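Local atomic coordinates of 3,6-diketocamphane 1,6 monooxygenase (Pseudomonas putida, PDB entry 4UWM), a protein that catalyses the FMNH2- and oxygen-dependent Baeyer-Villiger oxidation of a camphor-derived diketone to its lactone during growth of the bacterium on (-)-camphor. Residues I43-S48 and P55-L60; F9-R14 and W51-N56; F73-H78 and Y103-G108. All coordinates share one frame; numbering follows the deposited sequence. Where two conformers were deposited one is given.

Overall arrangement
All three contacts are buried and belong to the loops and strands round one flavin site. Contact 3 lies deepest, its centre about 7 Å from the centre of the chain. Four backbone hydrogen bonds join its segments. Contacts 1 and 2 lie about 12 Å from the centre of the chain and share Pro55 and Asn56. Both are loop packing and touch the second subunit. Contact 1 packs prolines against aliphatic groups and a carboxylate. Contact 2 adds aromatic rings and one backbone bond. Contacts 1 and 3 meet where Ser44 OG reaches Met76 O. Each contact brings its own residue to FMN: Ser44 in contact 1, His10 in contact 2, Met76 in contact 3.

Contact 1. Residues I43-S48 and P55-L60; sequences ISEHAS and PNPELL
Ile43 and Glu45 both pack against the ring of Pro57, at different corners. Glu45 carries most of the polar chemistry. Its CG is anti to the backbone N (chi1 175°), and the chain runs on extended over the proline. Glu45 CB lies against Pro57 CD. Glu45 CG comes next and sits 3.5 Å from Pro55 O. At the tip, Glu45 OE1 returns to the proline and comes 3.5 Å from Pro57 CD. The same oxygen accepts a hydrogen bond from the ring of His78, and OE2 is hydrogen-bonded to the backbone N of Leu79. The carboxylate is therefore fixed from strand 72-79.

Glu58 brings a second carboxylate close by. Water 1 lies between Glu45 OE1 and Glu58 OE1, 2.7 Å from each, which probably eases the nearness of like charges. On its other oxygen Glu58 is held by its own segment. Asn56 ND2 donates to Glu58 OE2 over 2.8 Å, on the syn side and 30° out of the carboxylate plane.

The apolar half is made by Ile43. Its CG2 slides past the proline and lies 3.6 Å from Pro57 CB. Its CD1 reaches further and crosses Leu60 at about a right angle, 3.7 Å from Leu60 CD2. Farther along, His46 O closes on Pro55 CA in a C-H...O contact of 3.2 Å. Proline has no N-H to offer here.

Ser44 CB points away from 55-60, and its OG is hydrogen-bonded to FMN O4 and Met76 O. The contact thus folds the loop after strand 40-43 back onto the start of helix 57-65. This is a beta-to-alpha loop of the TIM-barrel type found in the bacterial luciferase family, with the flavin bound beside it.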
loop_
_atom_site.group_PDB
_atom_site.type_symbol
_atom_site.label_atom_id
_atom_site.label_comp_id
_atom_site.label_asym_id
_atom_site.label_seq_id
_atom_site.Cartn_x
_atom_site.Cartn_y
_atom_site.Cartn_z
ATOM N N ILE A 43 8.566 -9.192 -4.836
ATOM C CA ILE A 43 7.526 -8.640 -5.735
ATOM C C ILE A 43 8.016 -7.347 -6.332
ATOM O O ILE A 43 8.362 -6.419 -5.587
ATOM C CB ILE A 43 6.178 -8.453 -5.003
ATOM C CG1 ILE A 43 5.787 -9.770 -4.331
ATOM C CG2 ILE A 43 5.088 -7.949 -5.973
ATOM C CD1 ILE A 43 4.740 -9.697 -3.252
ATOM N N SER A 44 8.045 -7.280 -7.658
ATOM C CA SER A 44 8.603 -6.123 -8.356
ATOM C C SER A 44 7.620 -4.952 -8.496
ATOM O O SER A 44 6.446 -5.078 -8.177
ATOM C CB SER A 44 9.180 -6.513 -9.719
ATOM O OG SER A 44 10.188 -7.500 -9.568
ATOM N N GLU A 45 8.141 -3.829 -8.988
ATOM C CA GLU A 45 7.415 -2.564 -9.100
ATOM C C GLU A 45 7.650 -1.903 -10.452
ATOM O O GLU A 45 8.808 -1.604 -10.819
ATOM C CB GLU A 45 7.858 -1.627 -7.949
ATOM C CG GLU A 45 7.280 -0.205 -7.980
ATOM C CD GLU A 45 7.748 0.615 -6.769
ATOM O OE1 GLU A 45 7.500 0.179 -5.631
ATOM O OE2 GLU A 45 8.393 1.672 -6.947
ATOM N N HIS A 46 6.565 -1.679 -11.200
ATOM C CA HIS A 46 6.621 -0.988 -12.493
ATOM C C HIS A 46 5.335 -0.197 -12.660
ATOM O O HIS A 46 4.264 -0.736 -12.392
ATOM C CB HIS A 46 6.698 -1.972 -13.665
ATOM C CG HIS A 46 7.833 -2.946 -13.590
ATOM N ND1 HIS A 46 7.840 -4.027 -12.726
ATOM C CD2 HIS A 46 8.976 -3.036 -14.320
ATOM C CE1 HIS A 46 8.953 -4.723 -12.912
ATOM N NE2 HIS A 46 9.663 -4.131 -13.860
ATOM N N ALA A 47 5.443 1.041 -13.139
ATOM C CA ALA A 47 4.278 1.898 -13.416
ATOM C C ALA A 47 3.926 1.990 -14.900
ATOM O O ALA A 47 2.827 2.430 -15.238
ATOM C CB ALA A 47 4.511 3.301 -12.845
ATOM N N SER A 48 4.835 1.572 -15.790
ATOM C CA SER A 48 4.602 1.776 -17.249
ATOM C C SER A 48 4.502 0.516 -18.114
ATOM O O SER A 48 4.271 0.633 -19.326
ATOM C CB SER A 48 5.705 2.686 -17.831
ATOM O OG SER A 48 6.961 2.035 -17.720
ATOM N N PRO A 55 2.307 -1.812 -9.774
ATOM C CA PRO A 55 2.979 -0.543 -9.463
ATOM C C PRO A 55 3.186 -0.340 -7.965
ATOM O O PRO A 55 3.858 0.622 -7.551
ATOM C CB PRO A 55 1.993 0.520 -9.998
ATOM C CG PRO A 55 0.656 -0.120 -9.848
ATOM C CD PRO A 55 0.875 -1.609 -10.098
ATOM N N ASN A 56 2.574 -1.205 -7.150
ATOM C CA ASN A 56 2.665 -1.069 -5.698
ATOM C C ASN A 56 2.789 -2.443 -5.012
ATOM O O ASN A 56 1.813 -2.962 -4.487
ATOM C CB ASN A 56 1.433 -0.318 -5.135
ATOM C CG ASN A 56 1.403 1.154 -5.512
ATOM O OD1 ASN A 56 0.861 1.525 -6.569
ATOM N ND2 ASN A 56 1.936 2.011 -4.634
ATOM N N PRO A 57 3.997 -3.040 -5.018
ATOM C CA PRO A 57 4.177 -4.370 -4.440
ATOM C C PRO A 57 3.772 -4.432 -2.971
ATOM O O PRO A 57 3.361 -5.492 -2.509
ATOM C CB PRO A 57 5.691 -4.632 -4.608
ATOM C CG PRO A 57 6.307 -3.267 -4.875
ATOM C CD PRO A 57 5.238 -2.552 -5.661
ATOM N N GLU A 58 3.860 -3.305 -2.252
ATOM C CA GLU A 58 3.512 -3.292 -0.826
ATOM C C GLU A 58 2.027 -3.624 -0.576
ATOM O O GLU A 58 1.675 -4.157 0.504
ATOM C CB GLU A 58 3.931 -1.944 -0.166
ATOM C CG GLU A 58 3.053 -0.744 -0.543
ATOM C CD GLU A 58 3.387 -0.074 -1.869
ATOM O OE1 GLU A 58 4.218 -0.588 -2.662
ATOM O OE2 GLU A 58 2.846 1.029 -2.119
ATOM N N LEU A 59 1.144 -3.307 -1.542
ATOM C CA LEU A 59 -0.279 -3.664 -1.399
ATOM C C LEU A 59 -0.483 -5.180 -1.361
ATOM O O LEU A 59 -1.272 -5.702 -0.545
ATOM C CB LEU A 59 -1.150 -3.049 -2.516
ATOM C CG LEU A 59 -1.244 -1.527 -2.654
ATOM C CD1 LEU A 59 -2.405 -1.129 -3.570
ATOM C CD2 LEU A 59 -1.406 -0.836 -1.337
ATOM N N LEU A 60 0.236 -5.875 -2.223
ATOM C CA LEU A 60 0.131 -7.325 -2.294
ATOM C C LEU A 60 0.759 -7.960 -1.050
ATOM O O LEU A 60 0.199 -8.884 -0.459
ATOM C CB LEU A 60 0.817 -7.822 -3.558
ATOM C CG LEU A 60 0.920 -9.340 -3.747
ATOM C CD1 LEU A 60 -0.449 -10.009 -3.606
ATOM C CD2 LEU A 60 1.565 -9.633 -5.089
HETATM O O HOH W 1 5.468 1.249 -4.257
#

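Contact 2. Residues F9-R14 and W51-N56; sequences FHPYMR and WENIPN. With FMN (flavin mononucleotide), chain C.
Pro11 and Ile54 fit together where two loops of the luciferase-type TIM barrel meet, one following strand 4-9 and the other preceding helix 57-65. The peptide bond before Pro11 is cis. The proline ring is the main bump. It fills a hollow lined by Asn53 and Ile54, with Pro11 CD 3.8 Å from Ile54 CG1. Pro11 CB lies over the centre of one face of the Phe9 ring. Ile54 CD1 meets that same ring at its edge, 3.6 Å from Phe9 CE2.

At the other end Trp51 is the broad surface. Arg14 CA sits over one face of its six-membered ring, offset toward the rim, in a CH-pi contact. The backbone beside it is pinned by a nearly straight bond, Met13 N to Trp51 O, of 3.0 Å. Trp51 NE1 bonds to Gln182 of the second subunit.

Glu52 fills the groove beside Tyr12. Its chain bends at chi2 (90°), and this brings Glu52 OE2 to the edge of the tyrosine ring, 3.6 Å from Tyr12 CE1, with the ring and carboxylate planes 60° apart. Water 3 joins that oxygen to Tyr12 OH, and Tyr284 bonds to it as well. Water 2 spans the loops nearby, between His10 O and Ile54 N.

Tyr12 OH lies over the centre of one face of the His10 ring. Glu347 holds His10 ND1. At the ring edge His10 NE2 donates to FMN N5, with an N-H...N angle of 153°; FMN O4 is equally near. Asn53 ND2 is bonded to Thr22, but Asn53 OD1 is buried with no polar partner: it lies 3.1 Å from Pro11 CG and 3.4 Å from Met13 CG.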
loop_
_atom_site.group_PDB
_atom_site.type_symbol
_atom_site.label_atom_id
_atom_site.label_comp_id
_atom_site.label_asym_id
_atom_site.label_seq_id
_atom_site.Cartn_x
_atom_site.Cartn_y
_atom_site.Cartn_z
ATOM N N PHE A 9 8.134 -12.561 -8.174
ATOM C CA PHE A 9 6.853 -12.265 -8.814
ATOM C C PHE A 9 6.997 -10.896 -9.462
ATOM O O PHE A 9 6.725 -9.843 -8.837
ATOM C CB PHE A 9 5.782 -12.264 -7.733
ATOM C CG PHE A 9 4.365 -12.392 -8.235
ATOM C CD1 PHE A 9 3.896 -13.585 -8.781
ATOM C CD2 PHE A 9 3.472 -11.337 -8.072
ATOM C CE1 PHE A 9 2.567 -13.692 -9.201
ATOM C CE2 PHE A 9 2.162 -11.428 -8.484
ATOM C CZ PHE A 9 1.704 -12.604 -9.064
ATOM N N HIS A 10 7.419 -10.904 -10.720
ATOM C CA HIS A 10 7.633 -9.662 -11.456
ATOM C C HIS A 10 6.472 -8.676 -11.598
ATOM O O HIS A 10 6.694 -7.470 -11.457
ATOM C CB HIS A 10 8.358 -9.872 -12.781
ATOM C CG HIS A 10 9.833 -9.901 -12.624
ATOM N ND1 HIS A 10 10.545 -11.073 -12.498
ATOM C CD2 HIS A 10 10.734 -8.897 -12.505
ATOM C CE1 HIS A 10 11.824 -10.790 -12.331
ATOM N NE2 HIS A 10 11.965 -9.478 -12.332
ATOM N N PRO A 11 5.268 -9.136 -11.926
ATOM C CA PRO A 11 4.982 -10.491 -12.393
ATOM C C PRO A 11 5.157 -10.561 -13.913
ATOM O O PRO A 11 5.645 -9.596 -14.521
ATOM C CB PRO A 11 3.518 -10.651 -12.041
ATOM C CG PRO A 11 2.970 -9.279 -12.267
ATOM C CD PRO A 11 4.045 -8.338 -11.768
ATOM N N TYR A 12 4.801 -11.695 -14.518
ATOM C CA TYR A 12 4.648 -11.747 -15.975
ATOM C C TYR A 12 3.225 -12.229 -16.282
ATOM O O TYR A 12 2.994 -13.428 -16.492
ATOM C CB TYR A 12 5.687 -12.684 -16.625
ATOM C CG TYR A 12 7.114 -12.170 -16.528
ATOM C CD1 TYR A 12 7.510 -11.036 -17.242
ATOM C CD2 TYR A 12 8.063 -12.812 -15.730
ATOM C CE1 TYR A 12 8.806 -10.547 -17.151
ATOM C CE2 TYR A 12 9.369 -12.322 -15.640
ATOM C CZ TYR A 12 9.726 -11.196 -16.362
ATOM O OH TYR A 12 11.004 -10.681 -16.308
ATOM N N MET A 13 2.290 -11.295 -16.261
ATOM C CA MET A 13 0.877 -11.592 -16.471
ATOM C C MET A 13 0.565 -11.392 -17.942
ATOM O O MET A 13 0.929 -10.362 -18.514
ATOM C CB MET A 13 -0.033 -10.662 -15.652
ATOM C CG MET A 13 0.093 -10.709 -14.129
ATOM S SD MET A 13 -0.151 -12.357 -13.403
ATOM C CE MET A 13 -1.886 -12.631 -13.663
ATOM N N ARG A 14 -0.153 -12.346 -18.557
ATOM C CA ARG A 14 -0.567 -12.207 -19.965
ATOM C C ARG A 14 -1.287 -10.893 -20.206
ATOM O O ARG A 14 -2.168 -10.510 -19.426
ATOM C CB ARG A 14 -1.497 -13.354 -20.406
ATOM C CG ARG A 14 -0.850 -14.716 -20.521
ATOM C CD ARG A 14 -1.672 -15.622 -21.436
ATOM N NE ARG A 14 -3.058 -15.766 -20.992
ATOM C CZ ARG A 14 -3.470 -16.624 -20.058
ATOM N NH1 ARG A 14 -2.600 -17.421 -19.454
ATOM N NH2 ARG A 14 -4.758 -16.676 -19.716
ATOM N N TRP A 51 3.193 -6.585 -19.060
ATOM C CA TRP A 51 3.383 -7.877 -18.423
ATOM C C TRP A 51 3.738 -7.712 -16.945
ATOM O O TRP A 51 3.225 -8.457 -16.099
ATOM C CB TRP A 51 4.485 -8.692 -19.113
ATOM C CG TRP A 51 4.158 -9.278 -20.471
ATOM C CD1 TRP A 51 4.222 -8.641 -21.672
ATOM C CD2 TRP A 51 3.779 -10.644 -20.757
ATOM N NE1 TRP A 51 3.905 -9.522 -22.694
ATOM C CE2 TRP A 51 3.627 -10.752 -22.159
ATOM C CE3 TRP A 51 3.570 -11.776 -19.971
ATOM C CZ2 TRP A 51 3.249 -11.950 -22.786
ATOM C CZ3 TRP A 51 3.188 -12.984 -20.600
ATOM C CH2 TRP A 51 3.028 -13.048 -21.988
ATOM N N GLU A 52 4.605 -6.738 -16.647
ATOM C CA GLU A 52 5.047 -6.512 -15.277
ATOM C C GLU A 52 4.132 -5.424 -14.718
ATOM O O GLU A 52 4.437 -4.240 -14.790
ATOM C CB GLU A 52 6.522 -6.094 -15.245
ATOM C CG GLU A 52 7.455 -7.017 -16.047
ATOM C CD GLU A 52 7.646 -6.626 -17.510
ATOM O OE1 GLU A 52 6.844 -5.853 -18.062
ATOM O OE2 GLU A 52 8.614 -7.139 -18.140
ATOM N N ASN A 53 2.986 -5.842 -14.197
ATOM C CA ASN A 53 1.868 -4.911 -14.018
ATOM C C ASN A 53 1.518 -4.619 -12.553
ATOM O O ASN A 53 0.351 -4.422 -12.228
ATOM C CB ASN A 53 0.635 -5.414 -14.807
ATOM C CG ASN A 53 0.135 -6.758 -14.319
ATOM O OD1 ASN A 53 0.802 -7.419 -13.538
ATOM N ND2 ASN A 53 -1.069 -7.160 -14.756
ATOM N N ILE A 54 2.523 -4.595 -11.671
ATOM C CA ILE A 54 2.269 -4.241 -10.276
ATOM C C ILE A 54 3.029 -2.946 -9.944
ATOM O O ILE A 54 4.254 -2.978 -9.840
ATOM C CB ILE A 54 2.627 -5.413 -9.295
ATOM C CG1 ILE A 54 1.608 -6.569 -9.456
ATOM C CG2 ILE A 54 2.666 -4.940 -7.831
ATOM C CD1 ILE A 54 1.943 -7.805 -8.621
ATOM N N PRO A 55 2.307 -1.812 -9.774
ATOM C CA PRO A 55 2.979 -0.543 -9.463
ATOM C C PRO A 55 3.186 -0.340 -7.965
ATOM O O PRO A 55 3.858 0.622 -7.551
ATOM C CB PRO A 55 1.993 0.520 -9.998
ATOM C CG PRO A 55 0.656 -0.120 -9.848
ATOM C CD PRO A 55 0.875 -1.609 -10.098
ATOM N N ASN A 56 2.574 -1.205 -7.150
ATOM C CA ASN A 56 2.665 -1.069 -5.698
ATOM C C ASN A 56 2.789 -2.443 -5.012
ATOM O O ASN A 56 1.813 -2.962 -4.487
ATOM C CB ASN A 56 1.433 -0.318 -5.135
ATOM C CG ASN A 56 1.403 1.154 -5.512
ATOM O OD1 ASN A 56 0.861 1.525 -6.569
ATOM N ND2 ASN A 56 1.936 2.011 -4.634
HETATM N N1 FMN C . 15.462 -4.908 -11.202
HETATM C C2 FMN C . 14.847 -5.062 -9.993
HETATM O O2 FMN C . 15.008 -4.197 -9.107
HETATM N N3 FMN C . 14.069 -6.122 -9.704
HETATM C C4 FMN C . 13.842 -7.103 -10.586
HETATM O O4 FMN C . 13.113 -8.064 -10.264
HETATM C C4A FMN C . 14.470 -7.017 -11.935
HETATM N N5 FMN C . 14.284 -7.963 -12.883
HETATM C C5A FMN C . 14.865 -7.867 -14.105
HETATM C C6 FMN C . 14.654 -8.867 -15.058
HETATM C C7 FMN C . 15.243 -8.786 -16.320
HETATM C C7M FMN C . 15.002 -9.876 -17.335
HETATM C C8 FMN C . 16.106 -7.613 -16.646
HETATM C C8M FMN C . 16.766 -7.472 -17.990
HETATM C C9 FMN C . 16.318 -6.617 -15.698
HETATM C C9A FMN C . 15.735 -6.694 -14.435
HETATM N N10 FMN C . 15.953 -5.683 -13.462
HETATM C C10 FMN C . 15.321 -5.822 -12.198
HETATM C "C1'" FMN C . 16.789 -4.508 -13.772
HETATM C "C2'" FMN C . 18.217 -4.681 -13.278
HETATM O "O2'" FMN C . 18.167 -5.135 -11.926
HETATM C "C3'" FMN C . 18.981 -3.361 -13.347
HETATM O "O3'" FMN C . 19.677 -3.304 -14.600
HETATM C "C4'" FMN C . 19.946 -3.226 -12.167
HETATM O "O4'" FMN C . 19.233 -2.823 -10.989
HETATM C "C5'" FMN C . 21.096 -2.262 -12.432
HETATM O "O5'" FMN C . 22.175 -3.076 -12.870
HETATM P P FMN C . 23.694 -2.577 -12.962
HETATM O O1P FMN C . 23.948 -1.673 -11.798
HETATM O O2P FMN C . 24.403 -3.895 -12.869
HETATM O O3P FMN C . 23.753 -1.905 -14.306
HETATM O O HOH W 2 5.496 -5.053 -11.440
HETATM O O HOH W 3 10.940 -8.002 -16.842
#

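Contact 3. Residues F73-H78 and Y103-G108; sequences FAPMAH and YFLGIG. With FMN (flavin mononucleotide), chain C.
Strands 72-79 and 105-108, the two parallel strands of a beta-alpha-beta unit in the barrel, meet here. Four backbone bonds join the segments 73-78 and 103-108. Phe104 N donates to Phe73 O, and Gly106 N to Pro75 O over 2.9 Å, almost in line with the carbonyl. Beyond a break in strand 72-79 the register shifts by one. His78 N then donates to Gly106 O from above the carbonyl plane, 41° out of it, and Gly108 N donates to His78 O.

The break holds a cis peptide between Met76 and Ala77, as in bacterial luciferase. Here Met76 O accepts a hydrogen bond from FMN N3, 2.9 Å away.

Phe104 has its CG between the backbone N and the carbonyl carbon (chi1 61°), and this spreads the ring beneath Ala74. Ala74 CB stands over the ring centre, 3.5 Å from the centroid. In the conformer given, Met76 CE approaches the same ring obliquely, 4.0 Å from Phe104 CE2. With an alanine at Phe104, the Ala74 methyl would probably lose the aromatic face it rests on, and a gap would open beside it.

On another side Pro75 CB covers one face of the His78 ring. Leu105 CD1 touches that ring at its edge, 3.6 Å from His78 CD2. Water 4 ties His78 NE2 to Tyr103 OH, while ND1 is turned to Glu45. Helix 57-65 packs on Phe73 and Pro75, helix 85-98 on Tyr103 and Leu105, and strand 198-202 on Met76 and Ile107.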
loop_
_atom_site.group_PDB
_atom_site.type_symbol
_atom_site.label_atom_id
_atom_site.label_comp_id
_atom_site.label_asym_id
_atom_site.label_seq_id
_atom_site.Cartn_x
_atom_site.Cartn_y
_atom_site.Cartn_z
ATOM N N PHE A 73 8.737 -11.426 2.895
ATOM C CA PHE A 73 8.402 -10.642 1.687
ATOM C C PHE A 73 9.399 -9.529 1.431
ATOM O O PHE A 73 9.944 -8.974 2.376
ATOM C CB PHE A 73 7.019 -10.020 1.830
ATOM C CG PHE A 73 5.909 -11.011 1.904
ATOM C CD1 PHE A 73 5.340 -11.523 0.738
ATOM C CD2 PHE A 73 5.398 -11.403 3.129
ATOM C CE1 PHE A 73 4.294 -12.427 0.803
ATOM C CE2 PHE A 73 4.334 -12.309 3.201
ATOM C CZ PHE A 73 3.793 -12.830 2.037
ATOM N N ALA A 74 9.623 -9.192 0.163
ATOM C CA ALA A 74 10.413 -8.026 -0.182
ATOM C C ALA A 74 9.888 -7.378 -1.439
ATOM O O ALA A 74 9.696 -8.059 -2.453
ATOM C CB ALA A 74 11.888 -8.398 -0.384
ATOM N N PRO A 75 9.694 -6.046 -1.403
ATOM C CA PRO A 75 9.602 -5.354 -2.677
ATOM C C PRO A 75 10.951 -5.459 -3.372
ATOM O O PRO A 75 12.015 -5.280 -2.730
ATOM C CB PRO A 75 9.285 -3.888 -2.272
ATOM C CG PRO A 75 9.853 -3.758 -0.906
ATOM C CD PRO A 75 9.701 -5.115 -0.252
ATOM N N MET A 76 10.934 -5.755 -4.664
ATOM C CA MET A 76 12.168 -5.957 -5.421
ATOM C C MET A 76 12.069 -5.341 -6.812
ATOM O O MET A 76 11.869 -6.056 -7.821
ATOM C CB MET A 76 12.502 -7.454 -5.506
ATOM C CG MET A 76 13.897 -7.765 -6.054
ATOM S SD MET A 76 15.187 -7.038 -5.021
ATOM C CE MET A 76 14.904 -7.936 -3.486
ATOM N N ALA A 77 12.217 -4.019 -6.912
ATOM C CA ALA A 77 12.596 -3.112 -5.808
ATOM C C ALA A 77 11.661 -1.912 -5.715
ATOM O O ALA A 77 11.086 -1.476 -6.726
ATOM C CB ALA A 77 14.009 -2.600 -6.075
ATOM N N HIS A 78 11.544 -1.318 -4.531
ATOM C CA HIS A 78 10.985 0.042 -4.488
ATOM C C HIS A 78 11.901 0.987 -5.251
ATOM O O HIS A 78 13.122 0.982 -5.044
ATOM C CB HIS A 78 10.835 0.530 -3.041
ATOM C CG HIS A 78 9.645 -0.016 -2.327
ATOM N ND1 HIS A 78 8.387 -0.063 -2.896
ATOM C CD2 HIS A 78 9.502 -0.470 -1.057
ATOM C CE1 HIS A 78 7.529 -0.558 -2.008
ATOM N NE2 HIS A 78 8.184 -0.834 -0.895
ATOM N N TYR A 103 10.388 -9.635 6.488
ATOM C CA TYR A 103 10.396 -8.563 5.502
ATOM C C TYR A 103 11.827 -8.212 5.206
ATOM O O TYR A 103 12.653 -8.241 6.105
ATOM C CB TYR A 103 9.626 -7.338 6.080
ATOM C CG TYR A 103 9.649 -6.144 5.177
ATOM C CD1 TYR A 103 10.693 -5.223 5.243
ATOM C CD2 TYR A 103 8.639 -5.939 4.234
ATOM C CE1 TYR A 103 10.748 -4.147 4.390
ATOM C CE2 TYR A 103 8.677 -4.852 3.371
ATOM C CZ TYR A 103 9.731 -3.956 3.466
ATOM O OH TYR A 103 9.807 -2.879 2.613
ATOM N N PHE A 104 12.141 -7.907 3.951
ATOM C CA PHE A 104 13.357 -7.166 3.653
ATOM C C PHE A 104 13.098 -6.234 2.492
ATOM O O PHE A 104 12.063 -6.343 1.831
ATOM C CB PHE A 104 14.618 -8.060 3.476
ATOM C CG PHE A 104 14.542 -9.054 2.345
ATOM C CD1 PHE A 104 13.824 -10.240 2.491
ATOM C CD2 PHE A 104 15.228 -8.817 1.146
ATOM C CE1 PHE A 104 13.764 -11.164 1.454
ATOM C CE2 PHE A 104 15.161 -9.736 0.100
ATOM C CZ PHE A 104 14.436 -10.916 0.272
ATOM N N LEU A 105 14.023 -5.312 2.253
ATOM C CA LEU A 105 13.784 -4.190 1.354
ATOM C C LEU A 105 14.713 -4.154 0.149
ATOM O O LEU A 105 15.927 -3.919 0.278
ATOM C CB LEU A 105 13.889 -2.866 2.150
ATOM C CG LEU A 105 13.930 -1.551 1.371
ATOM C CD1 LEU A 105 12.584 -1.274 0.689
ATOM C CD2 LEU A 105 14.308 -0.402 2.326
ATOM N N GLY A 106 14.137 -4.325 -1.039
ATOM C CA GLY A 106 14.881 -4.071 -2.266
ATOM C C GLY A 106 14.757 -2.614 -2.646
ATOM O O GLY A 106 13.653 -2.066 -2.636
ATOM N N ILE A 107 15.885 -1.980 -2.980
ATOM C CA ILE A 107 15.862 -0.594 -3.507
ATOM C C ILE A 107 16.465 -0.518 -4.895
ATOM O O ILE A 107 17.305 -1.333 -5.238
ATOM C CB ILE A 107 16.599 0.393 -2.572
ATOM C CG1 ILE A 107 18.114 0.080 -2.526
ATOM C CG2 ILE A 107 15.971 0.363 -1.188
ATOM C CD1 ILE A 107 18.953 1.168 -1.865
ATOM N N GLY A 108 16.023 0.432 -5.712
ATOM C CA GLY A 108 16.623 0.617 -7.019
ATOM C C GLY A 108 16.264 1.942 -7.628
ATOM O O GLY A 108 15.472 2.691 -7.058
HETATM N N1 FMN C . 15.462 -4.908 -11.202
HETATM C C2 FMN C . 14.847 -5.062 -9.993
HETATM O O2 FMN C . 15.008 -4.197 -9.107
HETATM N N3 FMN C . 14.069 -6.122 -9.704
HETATM C C4 FMN C . 13.842 -7.103 -10.586
HETATM O O4 FMN C . 13.113 -8.064 -10.264
HETATM C C4A FMN C . 14.470 -7.017 -11.935
HETATM N N5 FMN C . 14.284 -7.963 -12.883
HETATM C C5A FMN C . 14.865 -7.867 -14.105
HETATM C C6 FMN C . 14.654 -8.867 -15.058
HETATM C C7 FMN C . 15.243 -8.786 -16.320
HETATM C C7M FMN C . 15.002 -9.876 -17.335
HETATM C C8 FMN C . 16.106 -7.613 -16.646
HETATM C C8M FMN C . 16.766 -7.472 -17.990
HETATM C C9 FMN C . 16.318 -6.617 -15.698
HETATM C C9A FMN C . 15.735 -6.694 -14.435
HETATM N N10 FMN C . 15.953 -5.683 -13.462
HETATM C C10 FMN C . 15.321 -5.822 -12.198
HETATM C "C1'" FMN C . 16.789 -4.508 -13.772
HETATM C "C2'" FMN C . 18.217 -4.681 -13.278
HETATM O "O2'" FMN C . 18.167 -5.135 -11.926
HETATM C "C3'" FMN C . 18.981 -3.361 -13.347
HETATM O "O3'" FMN C . 19.677 -3.304 -14.600
HETATM C "C4'" FMN C . 19.946 -3.226 -12.167
HETATM O "O4'" FMN C . 19.233 -2.823 -10.989
HETATM C "C5'" FMN C . 21.096 -2.262 -12.432
HETATM O "O5'" FMN C . 22.175 -3.076 -12.870
HETATM P P FMN C . 23.694 -2.577 -12.962
HETATM O O1P FMN C . 23.948 -1.673 -11.798
HETATM O O2P FMN C . 24.403 -3.895 -12.869
HETATM O O3P FMN C . 23.753 -1.905 -14.306
HETATM O O HOH W 4 7.467 -2.106 1.446
#